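Local coordinates for protein diaminopimelate decarboxylase (Methanocaldococcus jannaschii, PDB 1TWI) that catalyses the pyridoxal-phosphate-dependent decarboxylation of meso-diaminopimelate to L-lysine, the last step of lysine biosynthesis, as a homodimer, at residues A[137-142]-A[193-198]; A[315-320]-A[361-366]; A[38-43]-A[74-79]. All blocks are in the same frame, centred on the assembly; numbering follows the deposited sequence.

Contact 1: A[137-142]-A[193-198]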
loop_
_atom_site.group_PDB
_atom_site.type_symbol
_atom_site.label_atom_id
_atom_site.label_comp_id
_atom_site.label_asym_id
_atom_site.label_seq_id
_atom_site.Cartn_x
_atom_site.Cartn_y
_atom_site.Cartn_z
ATOM N N SER A 137 -27.378 7.006 -8.889
ATOM C CA SER A 137 -26.574 7.627 -9.948
ATOM C C SER A 137 -26.058 6.520 -10.872
ATOM O O SER A 137 -26.122 6.629 -12.116
ATOM C CB SER A 137 -25.382 8.345 -9.320
ATOM O OG SER A 137 -24.599 8.993 -10.323
ATOM N N GLU A 138 -25.516 5.452 -10.268
ATOM C CA GLU A 138 -25.021 4.325 -11.083
ATOM C C GLU A 138 -26.177 3.688 -11.890
ATOM O O GLU A 138 -26.043 3.391 -13.084
ATOM C CB GLU A 138 -24.345 3.245 -10.196
ATOM C CG GLU A 138 -23.929 1.974 -11.009
ATOM C CD GLU A 138 -23.462 0.844 -10.111
ATOM O OE1 GLU A 138 -23.059 1.146 -8.956
ATOM O OE2 GLU A 138 -23.488 -0.324 -10.578
ATOM N N LEU A 139 -27.324 3.462 -11.244
ATOM C CA LEU A 139 -28.467 2.866 -11.963
ATOM C C LEU A 139 -28.787 3.717 -13.220
ATOM O O LEU A 139 -28.955 3.162 -14.321
ATOM C CB LEU A 139 -29.749 2.796 -11.070
ATOM C CG LEU A 139 -31.023 2.303 -11.815
ATOM C CD1 LEU A 139 -30.886 0.827 -12.203
ATOM C CD2 LEU A 139 -32.282 2.495 -10.937
ATOM N N ILE A 140 -28.863 5.034 -13.045
ATOM C CA ILE A 140 -29.166 5.948 -14.175
ATOM C C ILE A 140 -28.099 5.804 -15.280
ATOM O O ILE A 140 -28.426 5.634 -16.472
ATOM C CB ILE A 140 -29.311 7.442 -13.651
ATOM C CG1 ILE A 140 -30.550 7.523 -12.721
ATOM C CG2 ILE A 140 -29.458 8.484 -14.853
ATOM C CD1 ILE A 140 -30.691 8.869 -12.036
ATOM N N LEU A 141 -26.832 5.772 -14.896
ATOM C CA LEU A 141 -25.782 5.638 -15.889
ATOM C C LEU A 141 -25.854 4.302 -16.606
ATOM O O LEU A 141 -25.658 4.203 -17.840
ATOM C CB LEU A 141 -24.399 5.844 -15.224
ATOM C CG LEU A 141 -23.194 5.508 -16.132
ATOM C CD1 LEU A 141 -23.137 6.483 -17.323
ATOM C CD2 LEU A 141 -21.897 5.650 -15.298
ATOM N N ILE A 142 -26.168 3.232 -15.873
ATOM C CA ILE A 142 -26.252 1.926 -16.534
ATOM C C ILE A 142 -27.424 1.894 -17.542
ATOM O O ILE A 142 -27.286 1.370 -18.663
ATOM C CB ILE A 142 -26.484 0.774 -15.494
ATOM C CG1 ILE A 142 -25.181 0.540 -14.678
ATOM C CG2 ILE A 142 -26.932 -0.487 -16.187
ATOM C CD1 ILE A 142 -25.423 -0.341 -13.375
ATOM N N ILE A 193 -34.964 0.459 -6.724
ATOM C CA ILE A 193 -35.498 -0.678 -7.438
ATOM C C ILE A 193 -36.800 -0.311 -8.175
ATOM O O ILE A 193 -37.042 -0.815 -9.285
ATOM C CB ILE A 193 -35.736 -1.885 -6.459
ATOM C CG1 ILE A 193 -34.366 -2.385 -5.963
ATOM C CG2 ILE A 193 -36.576 -2.998 -7.132
ATOM C CD1 ILE A 193 -34.468 -3.356 -4.858
ATOM N N LYS A 194 -37.649 0.528 -7.576
ATOM C CA LYS A 194 -38.888 0.876 -8.291
ATOM C C LYS A 194 -38.522 1.728 -9.533
ATOM O O LYS A 194 -39.162 1.602 -10.581
ATOM C CB LYS A 194 -39.842 1.623 -7.334
ATOM C CG LYS A 194 -40.657 0.625 -6.504
ATOM C CD LYS A 194 -41.661 1.317 -5.583
ATOM C CE LYS A 194 -42.563 0.267 -4.990
ATOM N NZ LYS A 194 -43.702 0.884 -4.224
ATOM N N MET A 195 -37.498 2.578 -9.397
ATOM C CA MET A 195 -37.017 3.359 -10.550
ATOM C C MET A 195 -36.545 2.415 -11.645
ATOM O O MET A 195 -36.866 2.592 -12.834
ATOM C CB MET A 195 -35.833 4.275 -10.147
ATOM C CG MET A 195 -36.262 5.457 -9.280
ATOM S SD MET A 195 -34.895 6.643 -9.029
ATOM C CE MET A 195 -34.012 6.516 -10.665
ATOM N N ALA A 196 -35.763 1.390 -11.273
ATOM C CA ALA A 196 -35.269 0.474 -12.291
ATOM C C ALA A 196 -36.406 -0.255 -13.001
ATOM O O ALA A 196 -36.289 -0.561 -14.178
ATOM C CB ALA A 196 -34.302 -0.590 -11.666
ATOM N N LEU A 197 -37.476 -0.575 -12.284
ATOM C CA LEU A 197 -38.576 -1.307 -12.953
ATOM C C LEU A 197 -39.276 -0.433 -14.000
ATOM O O LEU A 197 -39.872 -0.967 -14.927
ATOM C CB LEU A 197 -39.583 -1.810 -11.917
ATOM C CG LEU A 197 -38.979 -2.899 -11.017
ATOM C CD1 LEU A 197 -39.822 -3.100 -9.779
ATOM C CD2 LEU A 197 -38.854 -4.150 -11.768
ATOM N N GLU A 198 -39.193 0.886 -13.853
ATOM C CA GLU A 198 -39.783 1.816 -14.819
ATOM C C GLU A 198 -38.804 2.094 -15.963
ATOM O O GLU A 198 -39.203 2.524 -17.034
ATOM C CB GLU A 198 -40.189 3.133 -14.149
ATOM C CG GLU A 198 -41.288 2.927 -13.089
ATOM C CD GLU A 198 -42.417 1.946 -13.547
ATOM O OE1 GLU A 198 -43.245 2.351 -14.403
ATOM O OE2 GLU A 198 -42.477 0.760 -13.051
#
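Leu-139 reaches from helix 136-149 onto Ala-196 of helix 188-198, joining two outer helices of the TIM-type barrel that forms the pyridoxal-binding domain. The short segments run almost parallel, 11° apart, with axes 10.6 Å from each other, and no hydrogen bond links them. Leucine's branch straddles the small alanine: CD1 of Leu-139 lies 3.7 Å from CB of Ala-196, and CD2 of Leu-139 lies 3.8 Å from that same CB. CD2 also touches the alanine's backbone, 3.7 Å from Ala-196 N, and the beta carbon of Met-195. With chi1 at 174°, CG of Leu-139 stands opposite its own backbone N, which sends the isobutyl group straight across the gap. Beneath this pair lies the barrel wall, where Leu-139 meets Val-133 of strand 130-133 and Ala-196 meets Phe-157 of strand 153-160. Met-199, just beyond helix 188-198, packs against both Leu-139 and Ile-140. At the partly exposed margin Met-195 leans over toward Ile-140, the two side chains meeting at a slant. A bend at chi3 (34°) folds the methionine's end back, and its CE comes to 4.2 Å from CG1 of Ile-140.

Contact 2: A[315-320]-A[361-366]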
loop_
_atom_site.group_PDB
_atom_site.type_symbol
_atom_site.label_atom_id
_atom_site.label_comp_id
_atom_site.label_asym_id
_atom_site.label_seq_id
_atom_site.Cartn_x
_atom_site.Cartn_y
_atom_site.Cartn_z
ATOM N N THR A 315 15.270 -5.579 22.136
ATOM C CA THR A 315 14.813 -6.711 21.362
ATOM C C THR A 315 15.821 -7.261 20.395
ATOM O O THR A 315 16.771 -6.580 19.988
ATOM C CB THR A 315 13.433 -6.413 20.618
ATOM O OG1 THR A 315 13.594 -6.463 19.199
ATOM C CG2 THR A 315 12.878 -5.076 21.005
ATOM N N LYS A 316 15.676 -8.548 20.108
ATOM C CA LYS A 316 16.575 -9.153 19.141
ATOM C C LYS A 316 15.797 -9.154 17.817
ATOM O O LYS A 316 14.723 -9.752 17.685
ATOM C CB LYS A 316 16.979 -10.573 19.540
ATOM C CG LYS A 316 18.007 -11.179 18.593
ATOM C CD LYS A 316 18.602 -12.440 19.251
ATOM C CE LYS A 316 19.387 -13.250 18.236
ATOM N NZ LYS A 316 20.294 -14.289 18.824
ATOM N N TRP A 317 16.337 -8.403 16.866
ATOM C CA TRP A 317 15.717 -8.260 15.556
ATOM C C TRP A 317 16.345 -9.198 14.554
ATOM O O TRP A 317 17.561 -9.383 14.540
ATOM C CB TRP A 317 15.909 -6.856 15.019
ATOM C CG TRP A 317 15.157 -5.794 15.720
ATOM C CD1 TRP A 317 15.608 -4.954 16.729
ATOM C CD2 TRP A 317 13.799 -5.443 15.485
ATOM N NE1 TRP A 317 14.575 -4.123 17.122
ATOM C CE2 TRP A 317 13.466 -4.414 16.372
ATOM C CE3 TRP A 317 12.828 -5.907 14.599
ATOM C CZ2 TRP A 317 12.195 -3.847 16.395
ATOM C CZ3 TRP A 317 11.584 -5.349 14.622
ATOM C CH2 TRP A 317 11.274 -4.337 15.505
ATOM N N VAL A 318 15.496 -9.747 13.705
ATOM C CA VAL A 318 15.874 -10.656 12.635
ATOM C C VAL A 318 15.417 -9.891 11.365
ATOM O O VAL A 318 14.240 -9.542 11.248
ATOM C CB VAL A 318 15.100 -12.005 12.863
ATOM C CG1 VAL A 318 15.087 -12.828 11.615
ATOM C CG2 VAL A 318 15.803 -12.786 14.008
ATOM N N MET A 319 16.350 -9.586 10.449
ATOM C CA MET A 319 16.005 -8.808 9.256
ATOM C C MET A 319 15.926 -9.707 8.041
ATOM O O MET A 319 16.894 -10.379 7.708
ATOM C CB MET A 319 17.071 -7.732 8.978
ATOM C CG MET A 319 17.580 -6.959 10.235
ATOM S SD MET A 319 16.248 -6.089 11.059
ATOM C CE MET A 319 17.226 -4.844 12.070
ATOM N N ILE A 320 14.779 -9.700 7.364
ATOM C CA ILE A 320 14.625 -10.539 6.195
ATOM C C ILE A 320 14.437 -9.770 4.886
ATOM O O ILE A 320 14.148 -8.557 4.903
ATOM C CB ILE A 320 13.434 -11.552 6.381
ATOM C CG1 ILE A 320 12.116 -10.790 6.609
ATOM C CG2 ILE A 320 13.730 -12.521 7.612
ATOM C CD1 ILE A 320 10.933 -11.749 6.650
ATOM N N SER A 361 6.900 0.913 10.598
ATOM C CA SER A 361 5.865 -0.082 10.594
ATOM C C SER A 361 6.211 -1.303 9.722
ATOM O O SER A 361 5.384 -2.198 9.644
ATOM C CB SER A 361 4.611 0.530 10.040
ATOM O OG SER A 361 4.880 0.894 8.686
ATOM N N ASP A 362 7.370 -1.299 9.030
ATOM C CA ASP A 362 7.761 -2.456 8.216
ATOM C C ASP A 362 8.365 -3.539 9.159
ATOM O O ASP A 362 9.572 -3.797 9.186
ATOM C CB ASP A 362 8.771 -2.054 7.098
ATOM C CG ASP A 362 9.365 -3.281 6.385
ATOM O OD1 ASP A 362 8.606 -4.219 6.049
ATOM O OD2 ASP A 362 10.583 -3.322 6.173
ATOM N N VAL A 363 7.474 -4.179 9.901
ATOM C CA VAL A 363 7.801 -5.208 10.870
ATOM C C VAL A 363 6.719 -6.283 10.664
ATOM O O VAL A 363 5.510 -5.976 10.694
ATOM C CB VAL A 363 7.691 -4.613 12.315
ATOM C CG1 VAL A 363 7.777 -5.727 13.379
ATOM C CG2 VAL A 363 8.818 -3.564 12.537
ATOM N N PHE A 364 7.124 -7.521 10.455
ATOM C CA PHE A 364 6.138 -8.591 10.248
ATOM C C PHE A 364 5.602 -9.202 11.555
ATOM O O PHE A 364 4.524 -9.779 11.568
ATOM C CB PHE A 364 6.756 -9.720 9.396
ATOM C CG PHE A 364 6.965 -9.332 7.952
ATOM C CD1 PHE A 364 5.874 -9.242 7.076
ATOM C CD2 PHE A 364 8.240 -9.005 7.484
ATOM C CE1 PHE A 364 6.066 -8.822 5.731
ATOM C CE2 PHE A 364 8.441 -8.588 6.161
ATOM C CZ PHE A 364 7.351 -8.494 5.284
ATOM N N GLY A 365 6.365 -9.112 12.636
ATOM C CA GLY A 365 5.884 -9.694 13.888
ATOM C C GLY A 365 6.836 -9.318 15.005
ATOM O O GLY A 365 8.044 -9.119 14.787
ATOM N N ARG A 366 6.307 -9.226 16.219
ATOM C CA ARG A 366 7.114 -8.849 17.380
ATOM C C ARG A 366 7.036 -9.933 18.490
ATOM O O ARG A 366 5.997 -10.607 18.673
ATOM C CB ARG A 366 6.585 -7.517 17.928
ATOM C CG ARG A 366 6.734 -6.328 16.995
ATOM C CD ARG A 366 6.021 -5.098 17.579
ATOM N NE ARG A 366 6.387 -3.837 16.901
ATOM C CZ ARG A 366 5.908 -3.428 15.715
ATOM N NH1 ARG A 366 5.030 -4.166 15.033
ATOM N NH2 ARG A 366 6.293 -2.256 15.204
#
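In the C-terminal beta domain, strand 316-320 packs against the beginning of strand 363-371 within one mixed sheet; the two are not paired but joined through strand 348-354. Two buried apolar pairs make the contact, without a hydrogen bond. In the first, the six-membered part of the Trp-317 indole meets the fork of Val-363. CG2 of Val-363 sits 3.9 Å from both CZ3 and CH2 of Trp-317, while CG1 of Val-363 is 4.0 Å from CZ3; the two side chains cross at about a right angle. Thr-315, in the loop just before the strand, places OG1 3.3 Å above one face of the Trp-317 ring, toward its rim. In the second pair, CD1 of Ile-320 comes obliquely to the Phe-364 ring, 3.9 Å from CD2 and 4.1 Å from CE2 of Phe-364. Chi1 of Ile-320 is 60°, wedging CG1 between the backbone N and carbonyl carbon, and an extended chi2 carries CD1 out to the ring. Phe-364 and Gly-365 together face Ile-353, a classic beta bulge. Val-363's side chain is about 8 Å from that of Glu-359 in the lysine-binding pocket, and Asp-362 forms a salt bridge with Lys-179 of the second subunit, so the contact adjoins active site and dimer interface. Around these pairs, Ile-320 rests on Val-306 of strand 300-311 and Ile-353 of strand 348-354, and both Ile-320 and Phe-364 touch Ile-381 of strand 378-382.

Contact 3: A[38-43]-A[74-79]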
loop_
_atom_site.group_PDB
_atom_site.type_symbol
_atom_site.label_atom_id
_atom_site.label_comp_id
_atom_site.label_asym_id
_atom_site.label_seq_id
_atom_site.Cartn_x
_atom_site.Cartn_y
_atom_site.Cartn_z
ATOM N N GLU A 38 -3.417 -27.256 -4.095
ATOM C CA GLU A 38 -4.345 -28.150 -3.371
ATOM C C GLU A 38 -5.068 -27.400 -2.224
ATOM O O GLU A 38 -6.236 -27.657 -1.954
ATOM C CB GLU A 38 -3.561 -29.366 -2.812
ATOM C CG GLU A 38 -4.373 -30.388 -1.991
ATOM C CD GLU A 38 -5.473 -31.129 -2.773
ATOM O OE1 GLU A 38 -5.441 -31.192 -4.031
ATOM O OE2 GLU A 38 -6.376 -31.675 -2.092
ATOM N N GLN A 39 -4.386 -26.512 -1.510
ATOM C CA GLN A 39 -5.103 -25.803 -0.455
ATOM C C GLN A 39 -6.293 -24.972 -1.058
ATOM O O GLN A 39 -7.366 -24.849 -0.434
ATOM C CB GLN A 39 -4.157 -24.840 0.303
ATOM C CG GLN A 39 -4.860 -24.159 1.473
ATOM C CD GLN A 39 -5.275 -25.193 2.529
ATOM O OE1 GLN A 39 -6.481 -25.476 2.742
ATOM N NE2 GLN A 39 -4.285 -25.799 3.149
ATOM N N ILE A 40 -6.089 -24.350 -2.230
ATOM C CA ILE A 40 -7.178 -23.597 -2.854
ATOM C C ILE A 40 -8.318 -24.563 -3.206
ATOM O O ILE A 40 -9.516 -24.240 -2.995
ATOM C CB ILE A 40 -6.716 -22.829 -4.143
ATOM C CG1 ILE A 40 -5.698 -21.744 -3.759
ATOM C CG2 ILE A 40 -7.940 -22.164 -4.842
ATOM C CD1 ILE A 40 -5.028 -21.028 -4.936
ATOM N N LYS A 41 -7.986 -25.741 -3.739
ATOM C CA LYS A 41 -9.055 -26.706 -4.066
ATOM C C LYS A 41 -9.776 -27.125 -2.804
ATOM O O LYS A 41 -11.016 -27.269 -2.803
ATOM C CB LYS A 41 -8.504 -27.982 -4.737
ATOM C CG LYS A 41 -7.815 -27.725 -6.117
ATOM C CD LYS A 41 -7.422 -29.108 -6.722
ATOM C CE LYS A 41 -6.319 -28.959 -7.713
ATOM N NZ LYS A 41 -6.747 -28.107 -8.854
ATOM N N ILE A 42 -9.027 -27.328 -1.740
ATOM C CA ILE A 42 -9.689 -27.696 -0.455
ATOM C C ILE A 42 -10.622 -26.581 0.041
ATOM O O ILE A 42 -11.784 -26.837 0.441
ATOM C CB ILE A 42 -8.636 -27.964 0.643
ATOM C CG1 ILE A 42 -7.974 -29.323 0.335
ATOM C CG2 ILE A 42 -9.319 -27.868 2.075
ATOM C CD1 ILE A 42 -6.677 -29.594 1.096
ATOM N N ASN A 43 -10.135 -25.337 0.002
ATOM C CA ASN A 43 -10.982 -24.235 0.501
ATOM C C ASN A 43 -12.256 -24.093 -0.345
ATOM O O ASN A 43 -13.347 -23.873 0.184
ATOM C CB ASN A 43 -10.173 -22.903 0.510
ATOM C CG ASN A 43 -9.028 -22.917 1.527
ATOM O OD1 ASN A 43 -8.980 -23.791 2.410
ATOM N ND2 ASN A 43 -8.096 -21.956 1.418
ATOM N N LEU A 74 -3.212 -14.273 -12.731
ATOM C CA LEU A 74 -3.868 -15.029 -13.800
ATOM C C LEU A 74 -3.869 -16.534 -13.623
ATOM O O LEU A 74 -4.826 -17.211 -14.016
ATOM C CB LEU A 74 -3.269 -14.659 -15.200
ATOM C CG LEU A 74 -4.052 -15.107 -16.464
ATOM C CD1 LEU A 74 -5.480 -14.521 -16.416
ATOM C CD2 LEU A 74 -3.308 -14.571 -17.762
ATOM N N ALA A 75 -2.824 -17.085 -13.026
ATOM C CA ALA A 75 -2.858 -18.555 -12.836
ATOM C C ALA A 75 -3.907 -18.913 -11.757
ATOM O O ALA A 75 -4.627 -19.923 -11.882
ATOM C CB ALA A 75 -1.469 -19.107 -12.412
ATOM N N ILE A 76 -3.965 -18.099 -10.701
ATOM C CA ILE A 76 -4.907 -18.376 -9.593
ATOM C C ILE A 76 -6.353 -18.271 -10.089
ATOM O O ILE A 76 -7.189 -19.111 -9.756
ATOM C CB ILE A 76 -4.683 -17.389 -8.389
ATOM C CG1 ILE A 76 -3.263 -17.570 -7.810
ATOM C CG2 ILE A 76 -5.761 -17.605 -7.294
ATOM C CD1 ILE A 76 -2.913 -19.043 -7.475
ATOM N N THR A 77 -6.658 -17.223 -10.874
ATOM C CA THR A 77 -8.005 -17.050 -11.391
ATOM C C THR A 77 -8.330 -18.142 -12.428
ATOM O O THR A 77 -9.470 -18.619 -12.495
ATOM C CB THR A 77 -8.214 -15.603 -11.992
ATOM O OG1 THR A 77 -7.284 -15.388 -13.052
ATOM C CG2 THR A 77 -8.019 -14.535 -10.908
ATOM N N ARG A 78 -7.348 -18.576 -13.217
ATOM C CA ARG A 78 -7.647 -19.656 -14.161
ATOM C C ARG A 78 -7.909 -20.948 -13.401
ATOM O O ARG A 78 -8.767 -21.732 -13.809
ATOM C CB ARG A 78 -6.517 -19.838 -15.223
ATOM C CG ARG A 78 -6.578 -18.707 -16.259
ATOM C CD ARG A 78 -5.624 -18.825 -17.436
ATOM N NE ARG A 78 -6.053 -19.876 -18.355
ATOM C CZ ARG A 78 -6.954 -19.767 -19.335
ATOM N NH1 ARG A 78 -7.608 -18.632 -19.616
ATOM N NH2 ARG A 78 -7.198 -20.845 -20.058
ATOM N N LEU A 79 -7.168 -21.162 -12.310
ATOM C CA LEU A 79 -7.381 -22.362 -11.479
ATOM C C LEU A 79 -8.813 -22.322 -10.982
ATOM O O LEU A 79 -9.589 -23.291 -11.152
ATOM C CB LEU A 79 -6.436 -22.341 -10.266
ATOM C CG LEU A 79 -6.703 -23.411 -9.149
ATOM C CD1 LEU A 79 -6.640 -24.909 -9.699
ATOM C CD2 LEU A 79 -5.713 -23.153 -7.991
#
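Helices 37-58 and 74-82 meet at an inclination, their short segments 38-43 and 74-79 crossing at -41° with axes 11.4 Å apart at closest approach, the closest CA atoms across the segments being those of Ile-40 and Leu-79. Ile-40 and Leu-79 both point into the interface and carry most of it. CD2 of Leu-79 nestles against the branched isoleucine, 3.8 Å from CD1 of Ile-40 and 4.0 Å from both CB and CG2 of Ile-40. Chi1 of 170° places CG of Leu-79 trans to its backbone N, so that the methyl fork spreads toward the other helix, one prong to Ile-40 and the other to Lys-41. The same methyl of the isoleucine, CD1 of Ile-40, also meets CD1 of Ile-76 at 3.9 Å, the two side chains nearly perpendicular. Lys-41 arches over the partly exposed margin: its chain is bent at chi4 (-62°), and NZ of Lys-41 comes to 3.3 Å from CD1 of Leu-79. Ile-40 also touches Ala-299, Ile-76 rests on Ile-414 of strand 410-415, and Leu-79 packs on Leu-433 of the second subunit. The contact thus links the helix leading into the barrel domain with a barrel helix close to the dimer interface; the Ile-76 side chain is about 12 Å from a bound pyridoxal phosphate. Since no hydrogen bond crosses between the segments, the buried centre holds by aliphatic contact, and the lysine's charged end stays at the partly exposed margin, where its long, weak ion pair with Glu-37 lies.

How the contacts relate
Along the chain the contacts follow in series, contact 3 closing before contact 1 opens and contact 1 before contact 2. Contact 1 joins two outer helices of the barrel domain, contact 2 lies in the mixed sheet of the beta domain, and contact 3 connects helix 37-58 to barrel helix 74-82 near strand 410-415 of that mixed sheet. Contacts 1 and 2 lie on opposite sides of the chain's centre, their own centres 51 Å apart; contact 3 is 36 Å from contact 1 and 31 Å from contact 2, centre to centre. None touches another, yet each includes residues that meet the second subunit, so the dimer interface draws on both domains.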